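Local coordinates for protein glycosyltransferase Gtf1 (Streptococcus pneumoniae, PDB 4PQG) that is a glycosyltransferase of the GT-B fold, carrying an extra extended beta-sheet domain and holding uridine-5'-diphosphate between its two Rossmann-like halves, at residues I18-S23 and L52-Q57; T417-I422 and Q438-D443; E252-N257 and D262-N267. All blocks are in the same frame, centred on the assembly; numbering follows the deposited sequence.

Contact 1 of 3, residues I18-S23 and L52-Q57. With UDP (uridine-5'-diphosphate), chain C.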
loop_
_atom_site.group_PDB
_atom_site.type_symbol
_atom_site.label_atom_id
_atom_site.label_comp_id
_atom_site.label_asym_id
_atom_site.label_seq_id
_atom_site.Cartn_x
_atom_site.Cartn_y
_atom_site.Cartn_z
ATOM N N ILE A 18 -2.697 0.533 -5.663
ATOM C CA ILE A 18 -2.372 -0.723 -4.989
ATOM C C ILE A 18 -1.497 -1.523 -5.932
ATOM O O ILE A 18 -1.668 -1.450 -7.155
ATOM C CB ILE A 18 -3.645 -1.525 -4.593
ATOM C CG1 ILE A 18 -3.272 -2.806 -3.807
ATOM C CG2 ILE A 18 -4.486 -1.865 -5.815
ATOM C CD1 ILE A 18 -4.387 -3.338 -2.934
ATOM N N GLY A 19 -0.549 -2.264 -5.369
ATOM C CA GLY A 19 0.371 -3.087 -6.149
ATOM C C GLY A 19 0.629 -4.431 -5.479
ATOM O O GLY A 19 0.042 -4.736 -4.424
ATOM N N TRP A 20 1.487 -5.243 -6.096
ATOM C CA TRP A 20 1.869 -6.517 -5.508
ATOM C C TRP A 20 2.632 -6.336 -4.216
ATOM O O TRP A 20 2.526 -7.166 -3.313
ATOM C CB TRP A 20 2.683 -7.348 -6.492
ATOM C CG TRP A 20 1.839 -7.977 -7.567
ATOM C CD1 TRP A 20 1.772 -7.622 -8.911
ATOM C CD2 TRP A 20 0.886 -9.079 -7.414
ATOM N NE1 TRP A 20 0.874 -8.418 -9.578
ATOM C CE2 TRP A 20 0.313 -9.313 -8.737
ATOM C CE3 TRP A 20 0.472 -9.875 -6.346
ATOM C CZ2 TRP A 20 -0.629 -10.304 -8.965
ATOM C CZ3 TRP A 20 -0.476 -10.877 -6.588
ATOM C CH2 TRP A 20 -1.012 -11.081 -7.865
ATOM N N ALA A 21 3.398 -5.252 -4.115
ATOM C CA ALA A 21 4.215 -4.984 -2.939
ATOM C C ALA A 21 3.880 -3.601 -2.399
ATOM O O ALA A 21 4.652 -2.657 -2.564
ATOM C CB ALA A 21 5.700 -5.086 -3.303
ATOM N N SER A 22 2.725 -3.476 -1.751
ATOM C CA SER A 22 2.192 -2.156 -1.405
ATOM C C SER A 22 2.781 -1.643 -0.088
ATOM O O SER A 22 3.401 -2.402 0.660
ATOM C CB SER A 22 0.649 -2.172 -1.335
ATOM O OG SER A 22 0.059 -2.797 -2.475
ATOM N N SER A 23 2.588 -0.347 0.156
ATOM C CA SER A 23 3.004 0.312 1.382
ATOM C C SER A 23 2.036 0.022 2.528
ATOM O O SER A 23 0.960 -0.558 2.334
ATOM C CB SER A 23 3.062 1.819 1.161
ATOM O OG SER A 23 1.757 2.392 1.256
ATOM N N LEU A 52 -3.741 -1.148 -15.084
ATOM C CA LEU A 52 -3.957 -2.012 -16.236
ATOM C C LEU A 52 -2.881 -3.093 -16.356
ATOM O O LEU A 52 -3.114 -4.137 -16.968
ATOM C CB LEU A 52 -4.014 -1.174 -17.531
ATOM C CG LEU A 52 -5.305 -0.342 -17.708
ATOM C CD1 LEU A 52 -5.248 0.532 -18.953
ATOM C CD2 LEU A 52 -6.559 -1.219 -17.734
ATOM N N ALA A 53 -1.720 -2.844 -15.753
ATOM C CA ALA A 53 -0.600 -3.797 -15.802
ATOM C C ALA A 53 -1.004 -5.120 -15.158
ATOM O O ALA A 53 -0.517 -6.196 -15.539
ATOM C CB ALA A 53 0.619 -3.206 -15.108
ATOM N N ASP A 54 -1.894 -5.016 -14.169
ATOM C CA ASP A 54 -2.509 -6.166 -13.524
ATOM C C ASP A 54 -4.010 -5.999 -13.504
ATOM O O ASP A 54 -4.497 -4.872 -13.531
ATOM C CB ASP A 54 -2.047 -6.235 -12.068
ATOM C CG ASP A 54 -0.594 -6.621 -11.943
ATOM O OD1 ASP A 54 -0.288 -7.798 -12.198
ATOM O OD2 ASP A 54 0.222 -5.741 -11.625
ATOM N N ASN A 55 -4.732 -7.114 -13.414
ATOM C CA ASN A 55 -6.136 -7.084 -13.033
ATOM C C ASN A 55 -6.217 -6.598 -11.576
ATOM O O ASN A 55 -5.652 -7.225 -10.693
ATOM C CB ASN A 55 -6.741 -8.494 -13.164
ATOM C CG ASN A 55 -8.220 -8.544 -12.803
ATOM O OD1 ASN A 55 -8.757 -7.633 -12.164
ATOM N ND2 ASN A 55 -8.893 -9.622 -13.226
ATOM N N ILE A 56 -6.917 -5.488 -11.319
ATOM C CA ILE A 56 -6.956 -4.936 -9.967
ATOM C C ILE A 56 -7.453 -5.953 -8.917
ATOM O O ILE A 56 -7.022 -5.924 -7.762
ATOM C CB ILE A 56 -7.720 -3.569 -9.893
ATOM C CG1 ILE A 56 -7.353 -2.820 -8.593
ATOM C CG2 ILE A 56 -9.234 -3.759 -10.065
ATOM C CD1 ILE A 56 -7.987 -1.448 -8.430
ATOM N N GLN A 57 -8.333 -6.867 -9.330
ATOM C CA GLN A 57 -8.856 -7.879 -8.430
ATOM C C GLN A 57 -7.724 -8.778 -7.907
ATOM O O GLN A 57 -7.739 -9.212 -6.754
ATOM C CB GLN A 57 -9.932 -8.723 -9.126
ATOM C CG GLN A 57 -10.667 -9.674 -8.179
ATOM C CD GLN A 57 -9.884 -10.940 -7.893
ATOM O OE1 GLN A 57 -8.979 -11.292 -8.638
ATOM N NE2 GLN A 57 -10.230 -11.632 -6.805
HETATM N N1 UDP C . 4.785 -6.112 4.144
HETATM C C2 UDP C . 4.520 -7.378 3.579
HETATM N N3 UDP C . 5.527 -8.096 3.104
HETATM C C4 UDP C . 6.797 -7.667 3.130
HETATM C C5 UDP C . 7.102 -6.416 3.674
HETATM C C6 UDP C . 6.051 -5.648 4.189
HETATM O O2 UDP C . 3.352 -7.840 3.532
HETATM O O4 UDP C . 7.690 -8.410 2.662
HETATM C "C1'" UDP C . 3.652 -5.357 4.700
HETATM C "C2'" UDP C . 3.724 -5.419 6.224
HETATM O "O2'" UDP C . 3.104 -6.591 6.790
HETATM C "C3'" UDP C . 3.039 -4.146 6.690
HETATM C "C4'" UDP C . 3.205 -3.190 5.512
HETATM O "O4'" UDP C . 3.720 -3.959 4.413
HETATM O "O3'" UDP C . 1.644 -4.375 6.919
HETATM C "C5'" UDP C . 4.193 -2.061 5.800
HETATM O "O5'" UDP C . 3.591 -1.161 6.714
HETATM P PA UDP C . 4.472 -0.214 7.663
HETATM O O1A UDP C . 3.545 0.633 8.492
HETATM O O2A UDP C . 5.459 -1.111 8.371
HETATM O O3A UDP C . 5.455 0.634 6.705
HETATM P PB UDP C . 5.142 1.711 5.550
HETATM O O1B UDP C . 6.168 2.796 5.783
HETATM O O2B UDP C . 5.312 0.944 4.249
HETATM O O3B UDP C . 3.737 2.220 5.812
#
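The indole N-H of W20 meets the carboxylate of D54 from above rather than in its plane. W20 NE1 donates to D54 OD1 at 2.9 Å with an angle of 159° at the hydrogen, yet the donor stands 60° out of the carboxylate plane. Seen from the tryptophan the geometry is conventional, because the oxygen lies at the edge of the ring and near its plane. The indole and carboxylate planes are themselves almost perpendicular. D54 OD2 is 3.4 Å from W20 NE1, but at a poor angle, which leaves OD1 as the acceptor. CG of W20 lies beside the backbone N (chi1 -76°), and this torsion brings the five-membered edge of the indole toward the aspartate.

A second, apolar touch lies deeper: I18 CG2 reaches I56 CG1 at 4.1 Å, the two side chains crossing at about a right angle. F47 of strand 42-47 touches both isoleucines. The segments follow two neighbouring strands of the N-terminal Rossmann-like sheet, 10-15 and 42-47, and each leads into a helix. N55 OD1 caps helix 56-63 by accepting from Q57 N at 3.0 Å. In the other segment S22 OG accepts from G19 N at 3.0 Å, closing a small turn, and S23, the N-cap of helix 24-38, comes within 3.7 Å of UDP between its CA and O2B.

Chemically, one indole N-H and one methyl contact join the loops, so the negative charge of D54 probably biases the orientation of an otherwise exposed indole, while the nucleotide is met only at the segment's far end.

Contact 2 of 3, residues T417-I422 and Q438-D443. With UDP (uridine-5'-diphosphate), chain C.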
loop_
_atom_site.group_PDB
_atom_site.type_symbol
_atom_site.label_atom_id
_atom_site.label_comp_id
_atom_site.label_asym_id
_atom_site.label_seq_id
_atom_site.Cartn_x
_atom_site.Cartn_y
_atom_site.Cartn_z
ATOM N N THR A 417 4.692 -3.280 10.636
ATOM C CA THR A 417 5.638 -4.388 10.903
ATOM C C THR A 417 6.181 -4.390 12.348
ATOM O O THR A 417 6.606 -5.438 12.842
ATOM C CB THR A 417 6.836 -4.428 9.943
ATOM O OG1 THR A 417 7.613 -3.227 10.098
ATOM C CG2 THR A 417 6.360 -4.607 8.483
ATOM N N LEU A 418 6.171 -3.232 13.007
ATOM C CA LEU A 418 6.563 -3.166 14.420
ATOM C C LEU A 418 5.497 -3.842 15.299
ATOM O O LEU A 418 5.814 -4.628 16.185
ATOM C CB LEU A 418 6.790 -1.717 14.861
ATOM C CG LEU A 418 7.697 -0.793 14.035
ATOM C CD1 LEU A 418 7.717 0.590 14.662
ATOM C CD2 LEU A 418 9.106 -1.363 13.901
ATOM N N MET A 419 4.236 -3.544 15.022
ATOM C CA MET A 419 3.097 -4.196 15.687
ATOM C C MET A 419 3.073 -5.694 15.396
ATOM O O MET A 419 2.922 -6.528 16.296
ATOM C CB MET A 419 1.776 -3.562 15.228
ATOM C CG MET A 419 0.539 -4.171 15.889
ATOM S SD MET A 419 -0.980 -3.777 15.007
ATOM C CE MET A 419 -0.768 -4.834 13.571
ATOM N N GLU A 420 3.229 -6.028 14.124
ATOM C CA GLU A 420 3.269 -7.412 13.703
ATOM C C GLU A 420 4.422 -8.140 14.384
ATOM O O GLU A 420 4.228 -9.232 14.936
ATOM C CB GLU A 420 3.345 -7.504 12.172
ATOM C CG GLU A 420 2.032 -7.102 11.483
ATOM C CD GLU A 420 2.174 -6.738 9.994
ATOM O OE1 GLU A 420 3.205 -7.096 9.376
ATOM O OE2 GLU A 420 1.243 -6.076 9.459
ATOM N N ALA A 421 5.606 -7.528 14.377
ATOM C CA ALA A 421 6.775 -8.106 15.052
ATOM C C ALA A 421 6.542 -8.396 16.554
ATOM O O ALA A 421 6.821 -9.495 17.009
ATOM C CB ALA A 421 8.010 -7.232 14.829
ATOM N N ILE A 422 6.029 -7.439 17.317
ATOM C CA ILE A 422 5.823 -7.685 18.761
ATOM C C ILE A 422 4.684 -8.686 19.038
ATOM O O ILE A 422 4.715 -9.409 20.043
ATOM C CB ILE A 422 5.609 -6.393 19.606
ATOM C CG1 ILE A 422 4.324 -5.663 19.212
ATOM C CG2 ILE A 422 6.830 -5.472 19.529
ATOM C CD1 ILE A 422 3.768 -4.771 20.303
ATOM N N GLN A 438 8.534 4.760 19.574
ATOM C CA GLN A 438 8.252 5.175 20.939
ATOM C C GLN A 438 6.974 4.529 21.494
ATOM O O GLN A 438 6.838 4.389 22.706
ATOM C CB GLN A 438 8.226 6.698 21.040
ATOM C CG GLN A 438 9.601 7.323 20.833
ATOM C CD GLN A 438 9.555 8.802 20.512
ATOM O OE1 GLN A 438 8.486 9.381 20.303
ATOM N NE2 GLN A 438 10.733 9.428 20.454
ATOM N N THR A 439 6.065 4.119 20.604
ATOM C CA THR A 439 4.888 3.314 20.982
ATOM C C THR A 439 5.245 1.834 21.274
ATOM O O THR A 439 4.767 1.240 22.256
ATOM C CB THR A 439 3.774 3.393 19.888
ATOM O OG1 THR A 439 3.397 4.757 19.682
ATOM C CG2 THR A 439 2.535 2.654 20.319
ATOM N N PHE A 440 6.078 1.233 20.430
ATOM C CA PHE A 440 6.285 -0.218 20.499
ATOM C C PHE A 440 7.538 -0.715 21.230
ATOM O O PHE A 440 7.637 -1.908 21.509
ATOM C CB PHE A 440 6.223 -0.841 19.100
ATOM C CG PHE A 440 4.885 -0.693 18.439
ATOM C CD1 PHE A 440 3.760 -1.321 18.970
ATOM C CD2 PHE A 440 4.741 0.095 17.301
ATOM C CE1 PHE A 440 2.515 -1.180 18.373
ATOM C CE2 PHE A 440 3.497 0.238 16.696
ATOM C CZ PHE A 440 2.383 -0.402 17.231
ATOM N N ILE A 441 8.478 0.184 21.525
ATOM C CA ILE A 441 9.729 -0.191 22.195
ATOM C C ILE A 441 9.807 0.463 23.575
ATOM O O ILE A 441 9.735 1.690 23.699
ATOM C CB ILE A 441 10.994 0.185 21.375
ATOM C CG1 ILE A 441 10.853 -0.231 19.908
ATOM C CG2 ILE A 441 12.243 -0.445 21.989
ATOM C CD1 ILE A 441 12.045 0.135 19.036
ATOM N N GLU A 442 9.914 -0.377 24.603
ATOM C CA GLU A 442 10.237 0.056 25.973
ATOM C C GLU A 442 11.715 -0.201 26.182
ATOM O O GLU A 442 12.124 -1.353 26.350
ATOM C CB GLU A 442 9.463 -0.767 27.002
ATOM C CG GLU A 442 7.958 -0.642 26.915
ATOM C CD GLU A 442 7.397 0.397 27.858
ATOM O OE1 GLU A 442 8.177 0.996 28.634
ATOM O OE2 GLU A 442 6.166 0.605 27.810
ATOM N N ASP A 443 12.517 0.860 26.162
ATOM C CA ASP A 443 13.967 0.690 26.181
ATOM C C ASP A 443 14.392 -0.180 27.353
ATOM O O ASP A 443 14.051 0.108 28.498
ATOM C CB ASP A 443 14.690 2.037 26.247
ATOM C CG ASP A 443 16.200 1.886 26.112
ATOM O OD1 ASP A 443 16.649 1.199 25.172
ATOM O OD2 ASP A 443 16.941 2.438 26.957
HETATM N N1 UDP C . 4.785 -6.112 4.144
HETATM C C2 UDP C . 4.520 -7.378 3.579
HETATM N N3 UDP C . 5.527 -8.096 3.104
HETATM C C4 UDP C . 6.797 -7.667 3.130
HETATM C C5 UDP C . 7.102 -6.416 3.674
HETATM C C6 UDP C . 6.051 -5.648 4.189
HETATM O O2 UDP C . 3.352 -7.840 3.532
HETATM O O4 UDP C . 7.690 -8.410 2.662
HETATM C "C1'" UDP C . 3.652 -5.357 4.700
HETATM C "C2'" UDP C . 3.724 -5.419 6.224
HETATM O "O2'" UDP C . 3.104 -6.591 6.790
HETATM C "C3'" UDP C . 3.039 -4.146 6.690
HETATM C "C4'" UDP C . 3.205 -3.190 5.512
HETATM O "O4'" UDP C . 3.720 -3.959 4.413
HETATM O "O3'" UDP C . 1.644 -4.375 6.919
HETATM C "C5'" UDP C . 4.193 -2.061 5.800
HETATM O "O5'" UDP C . 3.591 -1.161 6.714
HETATM P PA UDP C . 4.472 -0.214 7.663
HETATM O O1A UDP C . 3.545 0.633 8.492
HETATM O O2A UDP C . 5.459 -1.111 8.371
HETATM O O3A UDP C . 5.455 0.634 6.705
HETATM P PB UDP C . 5.142 1.711 5.550
HETATM O O1B UDP C . 6.168 2.796 5.783
HETATM O O2B UDP C . 5.312 0.944 4.249
HETATM O O3B UDP C . 3.737 2.220 5.812
#
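F440 presses its ring onto the helix of L418 and I422, and these three residues bury most of the surface in the contact. L418 CB stands 3.7 Å from F440 CD2, with L418 CD1 also near that same ring carbon. From the following turn I422 sends its CD1 to 3.7 Å from F440 CD1, crossing the phenyl at about a right angle. Between these two touches the ring lies against the helix backbone itself, with M419 N 4.1 Å above its plane and over its centre. M419 CB adds a contact of 3.8 Å to F440 CZ. T439 CG2 covers the opposite face, and F414 meets the phenyl edge-to-face.

These are consecutive crossovers of the C-terminal Rossmann-like sheet of a GT-B fold: helix 416-423 connects the parallel strands 404-406 and 428-431, helix 436-440 the strands 428-431 and 447-450. L428, on the strand shared by both crossovers, touches F440 and I422.

While the apolar side of helix 416-423 faces F440, its other side holds UDP. T417 N, in the first turn, donates to UDP O2A at 3.2 Å along an almost straight line of 173°, where the helix end would probably favour the phosphate charge. E420 takes both ribose hydroxyls, UDP O2' on OE1 at 2.6 Å and UDP O3' on OE2 at 3.1 Å. It occupies the second glutamate position of an E-x7-E pattern that begins at E412, a pattern familiar from GT-B relatives; Y31 and Y399 also bond its carboxylate, one at each oxygen.

Contact 3 of 3, residues E252-N257 and D262-N267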
loop_
_atom_site.group_PDB
_atom_site.type_symbol
_atom_site.label_atom_id
_atom_site.label_comp_id
_atom_site.label_asym_id
_atom_site.label_seq_id
_atom_site.Cartn_x
_atom_site.Cartn_y
_atom_site.Cartn_z
ATOM N N GLU A 252 4.286 10.815 9.434
ATOM C CA GLU A 252 4.585 12.117 10.045
ATOM C C GLU A 252 4.001 13.215 9.148
ATOM O O GLU A 252 4.061 13.101 7.934
ATOM C CB GLU A 252 6.100 12.277 10.183
ATOM C CG GLU A 252 6.569 13.542 10.890
ATOM C CD GLU A 252 6.046 13.641 12.312
ATOM O OE1 GLU A 252 6.805 13.337 13.252
ATOM O OE2 GLU A 252 4.862 14.003 12.501
ATOM N N HIS A 253 3.441 14.279 9.727
ATOM C CA HIS A 253 2.519 15.138 8.968
ATOM C C HIS A 253 3.011 16.545 8.759
ATOM O O HIS A 253 2.278 17.388 8.221
ATOM C CB HIS A 253 1.180 15.178 9.699
ATOM C CG HIS A 253 1.312 15.744 11.078
ATOM N ND1 HIS A 253 1.581 14.967 12.153
ATOM C CD2 HIS A 253 1.326 17.058 11.520
ATOM C CE1 HIS A 253 1.730 15.749 13.238
ATOM N NE2 HIS A 253 1.574 17.033 12.848
ATOM N N TYR A 254 4.241 16.823 9.176
ATOM C CA TYR A 254 4.850 18.137 8.997
ATOM C C TYR A 254 6.373 17.961 8.953
ATOM O O TYR A 254 6.889 16.910 9.335
ATOM C CB TYR A 254 4.437 19.068 10.144
ATOM C CG TYR A 254 5.242 18.852 11.408
ATOM C CD1 TYR A 254 6.199 19.795 11.816
ATOM C CD2 TYR A 254 5.087 17.690 12.173
ATOM C CE1 TYR A 254 6.957 19.594 12.958
ATOM C CE2 TYR A 254 5.857 17.477 13.312
ATOM C CZ TYR A 254 6.780 18.435 13.695
ATOM O OH TYR A 254 7.539 18.251 14.823
ATOM N N SER A 255 7.086 18.975 8.474
ATOM C CA SER A 255 8.540 18.931 8.425
ATOM C C SER A 255 9.136 19.742 9.558
ATOM O O SER A 255 9.030 20.986 9.608
ATOM C CB SER A 255 9.075 19.408 7.081
ATOM O OG SER A 255 8.586 18.567 6.047
ATOM N N GLU A 256 9.747 19.011 10.481
ATOM C CA GLU A 256 10.349 19.612 11.650
ATOM C C GLU A 256 11.454 20.593 11.271
ATOM O O GLU A 256 11.501 21.696 11.807
ATOM C CB GLU A 256 10.891 18.534 12.580
ATOM C CG GLU A 256 11.113 19.047 13.984
ATOM C CD GLU A 256 11.605 17.980 14.945
ATOM O OE1 GLU A 256 11.946 16.855 14.505
ATOM O OE2 GLU A 256 11.646 18.281 16.160
ATOM N N ASN A 257 12.332 20.207 10.344
ATOM C CA ASN A 257 13.441 21.098 9.957
ATOM C C ASN A 257 12.997 22.445 9.354
ATOM O O ASN A 257 13.686 23.444 9.516
ATOM C CB ASN A 257 14.473 20.394 9.061
ATOM C CG ASN A 257 13.840 19.416 8.093
ATOM O OD1 ASN A 257 13.143 18.472 8.504
ATOM N ND2 ASN A 257 14.087 19.620 6.798
ATOM N N ASP A 262 6.541 30.652 13.942
ATOM C CA ASP A 262 5.550 31.394 13.160
ATOM C C ASP A 262 5.056 30.707 11.886
ATOM O O ASP A 262 4.031 31.105 11.327
ATOM C CB ASP A 262 6.088 32.786 12.835
ATOM C CG ASP A 262 6.358 33.597 14.087
ATOM O OD1 ASP A 262 5.487 33.597 14.981
ATOM O OD2 ASP A 262 7.441 34.202 14.190
ATOM N N TYR A 263 5.781 29.681 11.452
ATOM C CA TYR A 263 5.540 29.023 10.179
ATOM C C TYR A 263 5.613 27.513 10.320
ATOM O O TYR A 263 6.540 26.978 10.928
ATOM C CB TYR A 263 6.581 29.505 9.159
ATOM C CG TYR A 263 6.663 28.686 7.888
ATOM C CD1 TYR A 263 5.754 28.886 6.841
ATOM C CD2 TYR A 263 7.663 27.729 7.717
ATOM C CE1 TYR A 263 5.834 28.142 5.668
ATOM C CE2 TYR A 263 7.747 26.971 6.549
ATOM C CZ TYR A 263 6.841 27.178 5.524
ATOM O OH TYR A 263 6.940 26.430 4.358
ATOM N N ILE A 264 4.647 26.826 9.733
ATOM C CA ILE A 264 4.699 25.375 9.663
ATOM C C ILE A 264 4.665 24.906 8.203
ATOM O O ILE A 264 3.940 25.470 7.381
ATOM C CB ILE A 264 3.570 24.712 10.476
ATOM C CG1 ILE A 264 3.774 23.195 10.518
ATOM C CG2 ILE A 264 2.195 25.098 9.937
ATOM C CD1 ILE A 264 3.161 22.509 11.720
ATOM N N LEU A 265 5.463 23.887 7.896
ATOM C CA LEU A 265 5.375 23.221 6.613
ATOM C C LEU A 265 4.792 21.835 6.851
ATOM O O LEU A 265 5.423 21.008 7.498
ATOM C CB LEU A 265 6.750 23.143 5.920
ATOM C CG LEU A 265 6.888 22.237 4.671
ATOM C CD1 LEU A 265 6.084 22.775 3.482
ATOM C CD2 LEU A 265 8.351 22.077 4.277
ATOM N N TRP A 266 3.576 21.612 6.346
ATOM C CA TRP A 266 2.908 20.315 6.389
ATOM C C TRP A 266 3.567 19.357 5.429
ATOM O O TRP A 266 4.203 19.797 4.478
ATOM C CB TRP A 266 1.449 20.472 5.958
ATOM C CG TRP A 266 0.609 21.418 6.799
ATOM C CD1 TRP A 266 -0.109 22.532 6.363
ATOM C CD2 TRP A 266 0.362 21.350 8.252
ATOM N NE1 TRP A 266 -0.752 23.140 7.413
ATOM C CE2 TRP A 266 -0.519 22.476 8.571
ATOM C CE3 TRP A 266 0.774 20.502 9.283
ATOM C CZ2 TRP A 266 -0.959 22.725 9.864
ATOM C CZ3 TRP A 266 0.301 20.755 10.588
ATOM C CH2 TRP A 266 -0.535 21.842 10.865
ATOM N N ASN A 267 3.417 18.053 5.676
ATOM C CA ASN A 267 3.657 16.998 4.683
ATOM C C ASN A 267 2.765 17.295 3.471
ATOM O O ASN A 267 1.564 17.599 3.643
ATOM C CB ASN A 267 3.269 15.651 5.311
ATOM C CG ASN A 267 3.530 14.434 4.413
ATOM O OD1 ASN A 267 3.333 14.459 3.203
ATOM N ND2 ASN A 267 3.915 13.326 5.045
#
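S255 N donates to L265 O at 2.8 Å, the shortest polar bond between the two segments, with 167° at the hydrogen. Its counterpart runs from N267 N to H253 O at 2.9 Å. These two bonds flank Y254 and W266, which therefore form a single non-hydrogen-bonded antiparallel bridge, their CA atoms 3.9 Å apart; the chain directions differ by 132°, so the bridge is strongly skewed.

N267 doubles the grip. With its CG anti to the backbone N (chi1 -177°), its side chain extends alongside the partner backbone, and ND2 gives a hydrogen bond of 2.9 Å to E252 O, the acceptor lying in the amide plane. The neighbouring carbonyl oxygen, H253 O, is met differently: N267 N lies well above its carbonyl plane, and W266 CA adds a CA-H...O contact. N267 OD1 in turn accepts from Y269 N, just beyond the segment.

The side chains fill in around this frame. H253 CD2 meets W266 CZ3 at 3.9 Å, edge on to the imidazole, while Y254 CD2 lies over a face of the same ring. Both imidazole nitrogens are engaged by helix 288-301, ND1 with Q290 and NE2 with Q297. I264 CD1 reaches Y254 CB at 4.0 Å, and W266 makes an edge-to-face pair with F274. E252 OE2 accepts from H253 N through its anti lone pair and also bonds Y435 of the C-terminal half.

Successive carbonyls, E252 O and H253 O, are thus satisfied by one asparagine, which probably fixes the backbone course of E252, whose side chain lies about 6 Å from the bound NAG.

Overall arrangement
From the N terminus, contact 1 comes first and closes a loop that holds helix 24-38 and strand 42-47, tying two connections of the seven-stranded N-terminal sheet together. Contact 3 follows after strand 244-248 of that sheet and pinches a short hairpin-like loop with four residues between its segments. Contact 2 comes last, between two helices that pack beside the six-stranded C-terminal sheet; its loop holds strand 428-431. The three are in series along the chain, so none crosses or encloses another. Nor do they touch: nearest atoms are about 9 Å apart for contacts 1 and 2, and about 8 Å for contacts 2 and 3. Contacts 1 and 2 both reach UDP, one from each half of the fold.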